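Local coordinates for putative sensory box/GGDEF family protein (Vibrio parahaemolyticus, PDB 3LID) that probably senses extracellular signals through this double-PDC (Cache) sensor domain and, as the whole membrane protein, probably makes cyclic di-GMP from GTP, at residues L125-E138 with P150-R164. Residues are numbered along the deposited sequence; the frame is centred on the assembly and turned at random.
With PO4 (phosphate ion), chain C; EDO (1,2-ethanediol), chain G; EDO (1,2-ethanediol), chain H.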
ATOM      1  N   LEU A 125     -19.667  -8.302  -2.671  1.00 19.75           N
ATOM      2  CA  LEU A 125     -19.639  -8.262  -1.220  1.00 19.94           C
ATOM      3  C   LEU A 125     -21.048  -8.143  -0.638  1.00 20.74           C
ATOM      4  O   LEU A 125     -21.978  -7.716  -1.337  1.00 20.70           O
ATOM      5  CB  LEU A 125     -18.755  -7.138  -0.700  1.00 17.36           C
ATOM      6  CG  LEU A 125     -17.292  -7.179  -1.221  1.00 17.43           C
ATOM      7  CD1 LEU A 125     -16.613  -5.833  -0.691  1.00 16.07           C
ATOM      8  CD2 LEU A 125     -16.547  -8.422  -0.631  1.00 18.78           C
ATOM      9  N   ASP A 126     -21.190  -8.515   0.613  1.00 20.45           N
ATOM     10  CA  ASP A 126     -22.467  -8.291   1.317  1.00 21.82           C
ATOM     11  C   ASP A 126     -22.589  -6.854   1.773  1.00 21.28           C
ATOM     12  O   ASP A 126     -21.606  -6.156   1.889  1.00 20.12           O
ATOM     13  CB  ASP A 126     -22.559  -9.188   2.552  1.00 21.94           C
ATOM     14  CG  ASP A 126     -22.663 -10.662   2.183  1.00 28.15           C
ATOM     15  OD1 ASP A 126     -23.118 -11.021   1.094  1.00 30.66           O
ATOM     16  OD2 ASP A 126     -22.266 -11.470   3.012  1.00 35.85           O
ATOM     17  N   ASN A 127     -23.813  -6.415   2.092  1.00 20.70           N
ATOM     18  CA  ASN A 127     -23.973  -5.082   2.695  1.00 20.87           C
ATOM     19  C   ASN A 127     -23.169  -4.972   3.973  1.00 21.16           C
ATOM     20  O   ASN A 127     -23.239  -5.864   4.795  1.00 21.40           O
ATOM     21  CB  ASN A 127     -25.462  -4.750   3.006  1.00 20.89           C
ATOM     22  CG  ASN A 127     -26.325  -4.620   1.745  1.00 23.84           C
ATOM     23  OD1 ASN A 127     -25.822  -4.343   0.675  1.00 22.23           O
ATOM     24  ND2 ASN A 127     -27.672  -4.721   1.916  1.00 20.77           N
ATOM     25  N   GLU A 128     -22.364  -3.913   4.094  1.00 20.50           N
ATOM     26  CA  GLU A 128     -21.632  -3.502   5.265  1.00 21.01           C
ATOM     27  C   GLU A 128     -20.405  -4.395   5.460  1.00 21.82           C
ATOM     28  O   GLU A 128     -19.704  -4.261   6.433  1.00 21.67           O
ATOM     29  CB  GLU A 128     -22.535  -3.446   6.509  1.00 22.81           C
ATOM     30  CG  GLU A 128     -23.141  -2.064   6.745  1.00 23.25           C
ATOM     31  CD  GLU A 128     -24.155  -1.624   5.696  1.00 25.03           C
ATOM     32  OE1 GLU A 128     -24.110  -0.461   5.283  1.00 23.43           O
ATOM     33  OE2 GLU A 128     -24.970  -2.468   5.303  1.00 25.60           O
ATOM     34  N   GLN A 129     -20.168  -5.300   4.507  1.00 20.66           N
ATOM     35  CA  GLN A 129     -18.962  -6.128   4.566  1.00 22.58           C
ATOM     36  C   GLN A 129     -17.764  -5.340   4.087  1.00 21.91           C
ATOM     37  O   GLN A 129     -17.780  -4.808   2.966  1.00 22.46           O
ATOM     38  CB  GLN A 129     -19.129  -7.348   3.647  1.00 20.22           C
ATOM     39  CG  GLN A 129     -17.840  -8.248   3.643  1.00 25.07           C
ATOM     40  CD  GLN A 129     -17.914  -9.414   2.714  1.00 25.32           C
ATOM     41  OE1 GLN A 129     -18.890  -9.655   1.989  1.00 22.30           O
ATOM     42  NE2 GLN A 129     -16.803 -10.182   2.704  1.00 27.43           N
ATOM     43  N   ILE A 130     -16.699  -5.299   4.888  1.00 21.42           N
ATOM     44  CA  ILE A 130     -15.485  -4.589   4.458  1.00 19.51           C
ATOM     45  C   ILE A 130     -14.501  -5.585   3.855  1.00 19.94           C
ATOM     46  O   ILE A 130     -14.174  -6.599   4.511  1.00 18.83           O
ATOM     47  CB  ILE A 130     -14.875  -3.905   5.637  1.00 20.69           C
ATOM     48  CG1 ILE A 130     -15.941  -2.996   6.322  1.00 22.85           C
ATOM     49  CG2 ILE A 130     -13.670  -3.084   5.154  1.00 24.37           C
ATOM     50  CD1 ILE A 130     -15.417  -2.214   7.537  1.00 25.93           C
ATOM     51  N   SER A 131     -14.041  -5.364   2.630  1.00 17.90           N
ATOM     52  CA  SER A 131     -13.029  -6.226   2.113  1.00 17.07           C
ATOM     53  C   SER A 131     -12.051  -5.303   1.374  1.00 16.98           C
ATOM     54  O   SER A 131     -12.034  -4.111   1.614  1.00 16.17           O
ATOM     55  CB  SER A 131     -13.611  -7.269   1.166  1.00 17.98           C
ATOM     56  OG  SER A 131     -12.609  -8.266   0.754  1.00 20.34           O
ATOM     57  N   ALA A 132     -11.203  -5.886   0.528  1.00 16.32           N
ATOM     58  CA  ALA A 132     -10.144  -5.104  -0.126  1.00 15.21           C
ATOM     59  C   ALA A 132      -9.698  -5.713  -1.433  1.00 16.08           C
ATOM     60  O   ALA A 132      -9.807  -6.931  -1.600  1.00 17.58           O
ATOM     61  CB  ALA A 132      -8.878  -4.889   0.818  1.00 16.26           C
ATOM     62  N   TRP A 133      -9.219  -4.878  -2.361  1.00 15.46           N
ATOM     63  CA  TRP A 133      -8.752  -5.339  -3.653  1.00 14.39           C
ATOM     64  C   TRP A 133      -7.199  -5.437  -3.557  1.00 14.81           C
ATOM     65  O   TRP A 133      -6.565  -4.708  -2.773  1.00 15.40           O
ATOM     66  CB  TRP A 133      -9.171  -4.314  -4.728  1.00 14.87           C
ATOM     67  CG  TRP A 133      -8.911  -4.754  -6.127  1.00 12.91           C
ATOM     68  CD1 TRP A 133      -8.122  -4.130  -7.035  1.00 13.79           C
ATOM     69  CD2 TRP A 133      -9.507  -5.893  -6.786  1.00 15.52           C
ATOM     70  NE1 TRP A 133      -8.161  -4.845  -8.237  1.00 17.34           N
ATOM     71  CE2 TRP A 133      -8.976  -5.929  -8.100  1.00 16.85           C
ATOM     72  CE3 TRP A 133     -10.364  -6.920  -6.341  1.00 18.63           C
ATOM     73  CZ2 TRP A 133      -9.341  -6.910  -9.050  1.00 18.87           C
ATOM     74  CZ3 TRP A 133     -10.749  -7.938  -7.292  1.00 20.03           C
ATOM     75  CH2 TRP A 133     -10.207  -7.932  -8.611  1.00 19.88           C
ATOM     76  N   GLY A 134      -6.617  -6.368  -4.339  1.00 17.03           N
ATOM     77  CA  GLY A 134      -5.103  -6.438  -4.405  1.00 17.82           C
ATOM     78  C   GLY A 134      -4.511  -5.099  -4.892  1.00 17.27           C
ATOM     79  O   GLY A 134      -5.114  -4.349  -5.670  1.00 16.00           O
ATOM     80  N   ILE A 135      -3.283  -4.824  -4.482  1.00 16.81           N
ATOM     81  CA  ILE A 135      -2.593  -3.590  -4.894  1.00 15.32           C
ATOM     82  C   ILE A 135      -2.560  -3.472  -6.419  1.00 15.42           C
ATOM     83  O   ILE A 135      -2.256  -4.444  -7.108  1.00 17.72           O
ATOM     84  CB  ILE A 135      -1.161  -3.590  -4.322  1.00 16.45           C
ATOM     85  CG1 ILE A 135      -1.292  -3.412  -2.785  1.00 15.35           C
ATOM     86  CG2 ILE A 135      -0.371  -2.386  -4.907  1.00 17.17           C
ATOM     87  CD1 ILE A 135       0.063  -3.735  -2.054  1.00 17.81           C
ATOM     88  N   GLU A 136      -2.977  -2.299  -6.926  1.00 14.90           N
ATOM     89  CA  GLU A 136      -3.163  -2.097  -8.380  1.00 15.00           C
ATOM     90  C   GLU A 136      -3.051  -0.618  -8.643  1.00 14.85           C
ATOM     91  O   GLU A 136      -3.506   0.233  -7.823  1.00 14.86           O
ATOM     92  CB  GLU A 136      -4.578  -2.560  -8.740  1.00 17.91           C
ATOM     93  CG  GLU A 136      -4.968  -2.290 -10.154  1.00 18.94           C
ATOM     94  CD  GLU A 136      -6.365  -2.890 -10.375  1.00 21.19           C
ATOM     95  OE1 GLU A 136      -6.477  -4.114 -10.521  1.00 18.59           O
ATOM     96  OE2 GLU A 136      -7.364  -2.155 -10.396  1.00 21.66           O
ATOM     97  N   LEU A 137      -2.427  -0.299  -9.770  1.00 13.82           N
ATOM     98  CA  LEU A 137      -2.181   1.143 -10.079  1.00 13.38           C
ATOM     99  C   LEU A 137      -3.526   1.837 -10.343  1.00 14.82           C
ATOM    100  O   LEU A 137      -4.456   1.257 -10.903  1.00 15.77           O
ATOM    101  CB  LEU A 137      -1.353   1.225 -11.373  1.00 14.43           C
ATOM    102  CG  LEU A 137       0.034   0.596 -11.194  1.00 14.60           C
ATOM    103  CD1 LEU A 137       0.857   0.493 -12.481  1.00 15.41           C
ATOM    104  CD2 LEU A 137       0.817   1.442 -10.205  1.00 14.91           C
ATOM    105  N   GLU A 138      -3.592   3.092  -9.952  1.00 14.28           N
ATOM    106  CA  GLU A 138      -4.782   3.932 -10.281  1.00 13.84           C
ATOM    107  C   GLU A 138      -4.928   4.241 -11.778  1.00 14.91           C
ATOM    108  O   GLU A 138      -3.912   4.375 -12.492  1.00 14.55           O
ATOM    109  CB  GLU A 138      -4.678   5.214  -9.546  1.00 15.42           C
ATOM    110  CG  GLU A 138      -4.883   4.950  -8.025  1.00 16.94           C
ATOM    111  CD  GLU A 138      -4.914   6.224  -7.157  1.00 20.17           C
ATOM    112  OE1 GLU A 138      -4.440   7.259  -7.608  1.00 22.30           O
ATOM    113  OE2 GLU A 138      -5.431   6.233  -5.967  1.00 25.70           O
ATOM    114  N   PRO A 150       0.352   3.060  -7.012  1.00 17.10           N
ATOM    115  CA  PRO A 150      -0.132   1.771  -6.541  1.00 15.54           C
ATOM    116  C   PRO A 150      -1.054   1.961  -5.299  1.00 16.53           C
ATOM    117  O   PRO A 150      -0.656   2.677  -4.323  1.00 16.12           O
ATOM    118  CB  PRO A 150       1.169   0.960  -6.165  1.00 16.41           C
ATOM    119  CG  PRO A 150       2.169   2.090  -5.815  1.00 17.91           C
ATOM    120  CD  PRO A 150       1.765   3.330  -6.703  1.00 19.05           C
ATOM    121  N   SER A 151      -2.269   1.434  -5.393  1.00 14.92           N
ATOM    122  CA  SER A 151      -3.290   1.638  -4.330  1.00 14.35           C
ATOM    123  C   SER A 151      -3.840   0.317  -3.914  1.00 14.31           C
ATOM    124  O   SER A 151      -4.029  -0.580  -4.739  1.00 14.10           O
ATOM    125  CB  SER A 151      -4.560   2.421  -4.826  1.00 17.63           C
ATOM    126  OG  SER A 151      -4.363   3.776  -4.972  1.00 31.60           O
ATOM    127  N   LEU A 152      -4.101   0.214  -2.595  1.00 13.85           N
ATOM    128  CA  LEU A 152      -4.785  -0.928  -2.023  1.00 13.43           C
ATOM    129  C   LEU A 152      -6.191  -0.412  -1.653  1.00 13.82           C
ATOM    130  O   LEU A 152      -6.352   0.480  -0.823  1.00 15.05           O
ATOM    131  CB  LEU A 152      -3.977  -1.391  -0.798  1.00 13.65           C
ATOM    132  CG  LEU A 152      -4.364  -2.820  -0.343  1.00 18.11           C
ATOM    133  CD1 LEU A 152      -3.226  -3.411   0.655  1.00 18.86           C
ATOM    134  CD2 LEU A 152      -5.726  -2.831   0.272  1.00 19.31           C
ATOM    135  N   ARG A 153      -7.185  -0.880  -2.379  1.00 13.34           N
ATOM    136  CA  ARG A 153      -8.527  -0.229  -2.261  1.00 14.14           C
ATOM    137  C   ARG A 153      -9.329  -1.010  -1.217  1.00 14.77           C
ATOM    138  O   ARG A 153      -9.561  -2.210  -1.350  1.00 15.14           O
ATOM    139  CB  ARG A 153      -9.254  -0.322  -3.635  1.00 13.28           C
ATOM    140  CG  ARG A 153      -8.590   0.683  -4.629  1.00 12.29           C
ATOM    141  CD  ARG A 153      -9.012   0.330  -6.093  1.00 13.20           C
ATOM    142  NE  ARG A 153      -8.298   1.162  -7.038  1.00 14.24           N
ATOM    143  CZ  ARG A 153      -7.065   0.908  -7.449  1.00 16.38           C
ATOM    144  NH1 ARG A 153      -6.386  -0.172  -6.947  1.00 15.25           N
ATOM    145  NH2 ARG A 153      -6.493   1.737  -8.320  1.00 16.06           N
ATOM    146  N   ILE A 154      -9.805  -0.308  -0.197  1.00 14.76           N
ATOM    147  CA  ILE A 154     -10.730  -0.914   0.801  1.00 13.89           C
ATOM    148  C   ILE A 154     -12.173  -0.676   0.233  1.00 13.47           C
ATOM    149  O   ILE A 154     -12.434   0.446  -0.267  1.00 13.91           O
ATOM    150  CB  ILE A 154     -10.621  -0.184   2.110  1.00 13.34           C
ATOM    151  CG1 ILE A 154      -9.116  -0.025   2.511  1.00 16.04           C
ATOM    152  CG2 ILE A 154     -11.447  -0.928   3.156  1.00 16.44           C
ATOM    153  CD1 ILE A 154      -8.368  -1.386   2.645  1.00 16.88           C
ATOM    154  N   LEU A 155     -13.004  -1.701   0.280  1.00 14.68           N
ATOM    155  CA  LEU A 155     -14.317  -1.698  -0.376  1.00 13.65           C
ATOM    156  C   LEU A 155     -15.365  -2.086   0.626  1.00 16.19           C
ATOM    157  O   LEU A 155     -15.171  -3.012   1.365  1.00 15.89           O
ATOM    158  CB  LEU A 155     -14.270  -2.738  -1.461  1.00 14.50           C
ATOM    159  CG  LEU A 155     -13.121  -2.559  -2.456  1.00 14.03           C
ATOM    160  CD1 LEU A 155     -13.103  -3.805  -3.371  1.00 13.29           C
ATOM    161  CD2 LEU A 155     -13.421  -1.257  -3.384  1.00 14.71           C
ATOM    162  N   MET A 156     -16.489  -1.328   0.666  1.00 15.42           N
ATOM    163  CA  MET A 156     -17.557  -1.642   1.631  1.00 15.78           C
ATOM    164  C   MET A 156     -18.879  -1.177   1.005  1.00 15.88           C
ATOM    165  O   MET A 156     -19.122   0.048   0.913  1.00 16.43           O
ATOM    166  CB  MET A 156     -17.244  -0.901   2.955  1.00 17.13           C
ATOM    167  CG  MET A 156     -18.268  -1.135   4.076  1.00 19.42           C
ATOM    168  SD  MET A 156     -17.892  -0.091   5.436  1.00 24.74           S
ATOM    169  CE  MET A 156     -19.317  -0.613   6.326  1.00 24.93           C
ATOM    170  N   PRO A 157     -19.763  -2.127   0.687  1.00 17.46           N
ATOM    171  CA  PRO A 157     -21.127  -1.688   0.215  1.00 15.87           C
ATOM    172  C   PRO A 157     -21.873  -1.097   1.427  1.00 16.20           C
ATOM    173  O   PRO A 157     -21.725  -1.592   2.573  1.00 16.45           O
ATOM    174  CB  PRO A 157     -21.809  -2.976  -0.234  1.00 17.41           C
ATOM    175  CG  PRO A 157     -20.575  -3.980  -0.400  1.00 16.64           C
ATOM    176  CD  PRO A 157     -19.597  -3.590   0.659  1.00 17.12           C
ATOM    177  N   ILE A 158     -22.643  -0.008   1.199  1.00 15.19           N
ATOM    178  CA  ILE A 158     -23.266   0.720   2.263  1.00 15.93           C
ATOM    179  C   ILE A 158     -24.805   0.647   1.956  1.00 17.32           C
ATOM    180  O   ILE A 158     -25.207   0.906   0.842  1.00 18.46           O
ATOM    181  CB  ILE A 158     -22.882   2.226   2.281  1.00 16.51           C
ATOM    182  CG1 ILE A 158     -21.329   2.375   2.476  1.00 15.82           C
ATOM    183  CG2 ILE A 158     -23.660   2.899   3.514  1.00 15.81           C
ATOM    184  CD1 ILE A 158     -20.810   1.669   3.751  1.00 14.04           C
ATOM    185  N   SER A 159     -25.562   0.279   2.981  1.00 18.36           N
ATOM    186  CA  SER A 159     -27.028   0.138   2.802  1.00 18.07           C
ATOM    187  C   SER A 159     -27.784   1.031   3.798  1.00 18.25           C
ATOM    188  O   SER A 159     -27.263   1.475   4.852  1.00 18.14           O
ATOM    189  CB  SER A 159     -27.458  -1.316   2.937  1.00 18.29           C
ATOM    190  OG  SER A 159     -27.207  -1.813   4.257  1.00 21.36           O
ATOM    191  N   VAL A 160     -29.054   1.303   3.469  1.00 17.99           N
ATOM    192  CA  VAL A 160     -29.960   2.112   4.349  1.00 18.44           C
ATOM    193  C   VAL A 160     -31.254   1.282   4.337  1.00 18.62           C
ATOM    194  O   VAL A 160     -31.765   0.988   3.227  1.00 18.04           O
ATOM    195  CB  VAL A 160     -30.247   3.494   3.779  1.00 20.37           C
ATOM    196  CG1 VAL A 160     -31.377   4.182   4.566  1.00 22.88           C
ATOM    197  CG2 VAL A 160     -28.997   4.377   3.835  1.00 20.54           C
ATOM    198  N   ASN A 161     -31.693   0.862   5.528  1.00 19.33           N
ATOM    199  CA  ASN A 161     -32.877  -0.029   5.632  1.00 21.50           C
ATOM    200  C   ASN A 161     -32.687  -1.241   4.770  1.00 21.19           C
ATOM    201  O   ASN A 161     -33.594  -1.677   4.078  1.00 21.90           O
ATOM    202  CB  ASN A 161     -34.148   0.747   5.221  1.00 21.77           C
ATOM    203  CG  ASN A 161     -34.555   1.744   6.236  1.00 20.93           C
ATOM    204  OD1 ASN A 161     -34.717   2.990   5.965  1.00 24.08           O
ATOM    205  ND2 ASN A 161     -34.674   1.278   7.428  1.00 21.14           N
ATOM    206  N   ASP A 162     -31.451  -1.788   4.746  1.00 20.58           N
ATOM    207  CA  ASP A 162     -31.166  -2.959   3.939  1.00 21.23           C
ATOM    208  C   ASP A 162     -31.148  -2.813   2.441  1.00 20.11           C
ATOM    209  O   ASP A 162     -30.989  -3.786   1.760  1.00 22.94           O
ATOM    210  CB  ASP A 162     -32.003  -4.177   4.340  1.00 23.23           C
ATOM    211  CG  ASP A 162     -31.838  -4.502   5.823  1.00 31.77           C
ATOM    212  OD1 ASP A 162     -30.672  -4.713   6.276  1.00 31.46           O
ATOM    213  OD2 ASP A 162     -32.857  -4.467   6.571  1.00 35.15           O
ATOM    214  N   VAL A 163     -31.225  -1.583   1.917  1.00 18.53           N
ATOM    215  CA  VAL A 163     -31.168  -1.391   0.510  1.00 16.65           C
ATOM    216  C   VAL A 163     -29.796  -0.755   0.177  1.00 17.18           C
ATOM    217  O   VAL A 163     -29.468   0.317   0.685  1.00 17.84           O
ATOM    218  CB  VAL A 163     -32.283  -0.403   0.047  1.00 18.28           C
ATOM    219  CG1 VAL A 163     -32.193  -0.142  -1.457  1.00 16.82           C
ATOM    220  CG2 VAL A 163     -33.711  -1.021   0.476  1.00 18.15           C
ATOM    221  N   ARG A 164     -29.057  -1.454  -0.668  1.00 17.79           N
ATOM    222  CA  ARG A 164     -27.707  -0.962  -1.009  1.00 18.37           C
ATOM    223  C   ARG A 164     -27.801   0.387  -1.707  1.00 18.38           C
ATOM    224  O   ARG A 164     -28.591   0.575  -2.675  1.00 18.24           O
ATOM    225  CB  ARG A 164     -27.020  -1.970  -1.931  1.00 17.14           C
ATOM    226  CG  ARG A 164     -25.517  -1.574  -2.099  1.00 18.43           C
ATOM    227  CD  ARG A 164     -24.793  -2.712  -2.875  1.00 17.44           C
ATOM    228  NE  ARG A 164     -24.725  -3.834  -1.931  1.00 16.51           N
ATOM    229  CZ  ARG A 164     -24.042  -4.943  -2.165  1.00 18.10           C
ATOM    230  NH1 ARG A 164     -23.325  -5.077  -3.261  1.00 18.32           N
ATOM    231  NH2 ARG A 164     -24.014  -5.894  -1.225  1.00 20.12           N
TER
HETATM  232  P   PO4 C 321      -8.938   4.183  -9.192  1.00 15.25           P
HETATM  233  O1  PO4 C 321      -8.478   5.648  -9.076  1.00 15.66           O
HETATM  234  O2  PO4 C 321     -10.350   4.300  -9.782  1.00 14.86           O
HETATM  235  O3  PO4 C 321      -9.024   3.505  -7.854  1.00 15.83           O
HETATM  236  O4  PO4 C 321      -8.031   3.412 -10.146  1.00 15.42           O
HETATM  237  C1  EDO G   4     -10.108 -10.026  -3.078  0.70 35.19           C
HETATM  238  O1  EDO G   4      -8.978  -9.149  -3.208  0.70 32.41           O
HETATM  239  C2  EDO G   4     -10.371 -10.728  -4.399  0.70 33.83           C
HETATM  240  O2  EDO G   4      -9.193 -10.640  -5.198  0.70 32.83           O
HETATM  241  C1  EDO H   5       1.691  -3.004 -10.220  1.00 19.71           C
HETATM  242  O1  EDO H   5       2.878  -3.841  -9.922  1.00 19.81           O
HETATM  243  C2  EDO H   5       1.062  -2.602  -8.900  1.00 16.55           C
HETATM  244  O2  EDO H   5       0.469  -3.762  -8.297  1.00 19.35           O
HETATM  245  O   HOH W   1     -28.538  -5.319   4.794  1.00 34.13           O
HETATM  246  O   HOH W   2     -29.392  -4.561  -0.820  1.00 36.16           O
HETATM  247  O   HOH W   3      -6.417  -2.134  -4.931  1.00 15.57           O
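Arg153 of strand 150-160 reaches across to Glu136 O in the broken strand beside it. Its CB lies 4.1 Å from Trp133 CB; from CG to NE the chain runs extended, CD brushing phosphate O3. At NE it turns sharply (chi4 82°), swinging the guanidinium toward Glu136. Arg153 NE donates to phosphate O3 at 2.6 Å, and NH2 to O4. Arg153 NH1 bonds Glu136 O at 3.0 Å and, like Arg153 N, donates to a water near Gly134 O and Ser151 O. Ser151 N meets Glu136 O from the opposite face of its carbonyl plane; Arg153 NH2 adds a weak third bond. Glu136 OE2, salt-bridged to Arg116, is an opposite charge above one guanidinium face, with no N-H aimed at it; Ser151 CB lies over the rim of the other.

Trp133 N to Arg153 O ends the first antiparallel ladder; after a one-residue slip, the mutual Glu136-Ser151 backbone bonds begin the second. At the far end Arg164 NE (2.9 Å) and NH2 hold Asn127 OD1 side-on, the guanidinium lying over Pro157 CB, while Ser159 N and OG donate to Glu128 OE1 and OE2 respectively.

The phosphate, probably from the crystallisation liquor, also binds Lys113, Arg116 and Arg83. In this PDC (Cache) sensor-domain sheet, strand 163-173 flanks 150-160 across from 131-140; helix 117-124 packs on Trp133 and Leu155, and the long helix 9-45 touches Ile130 and Ile154.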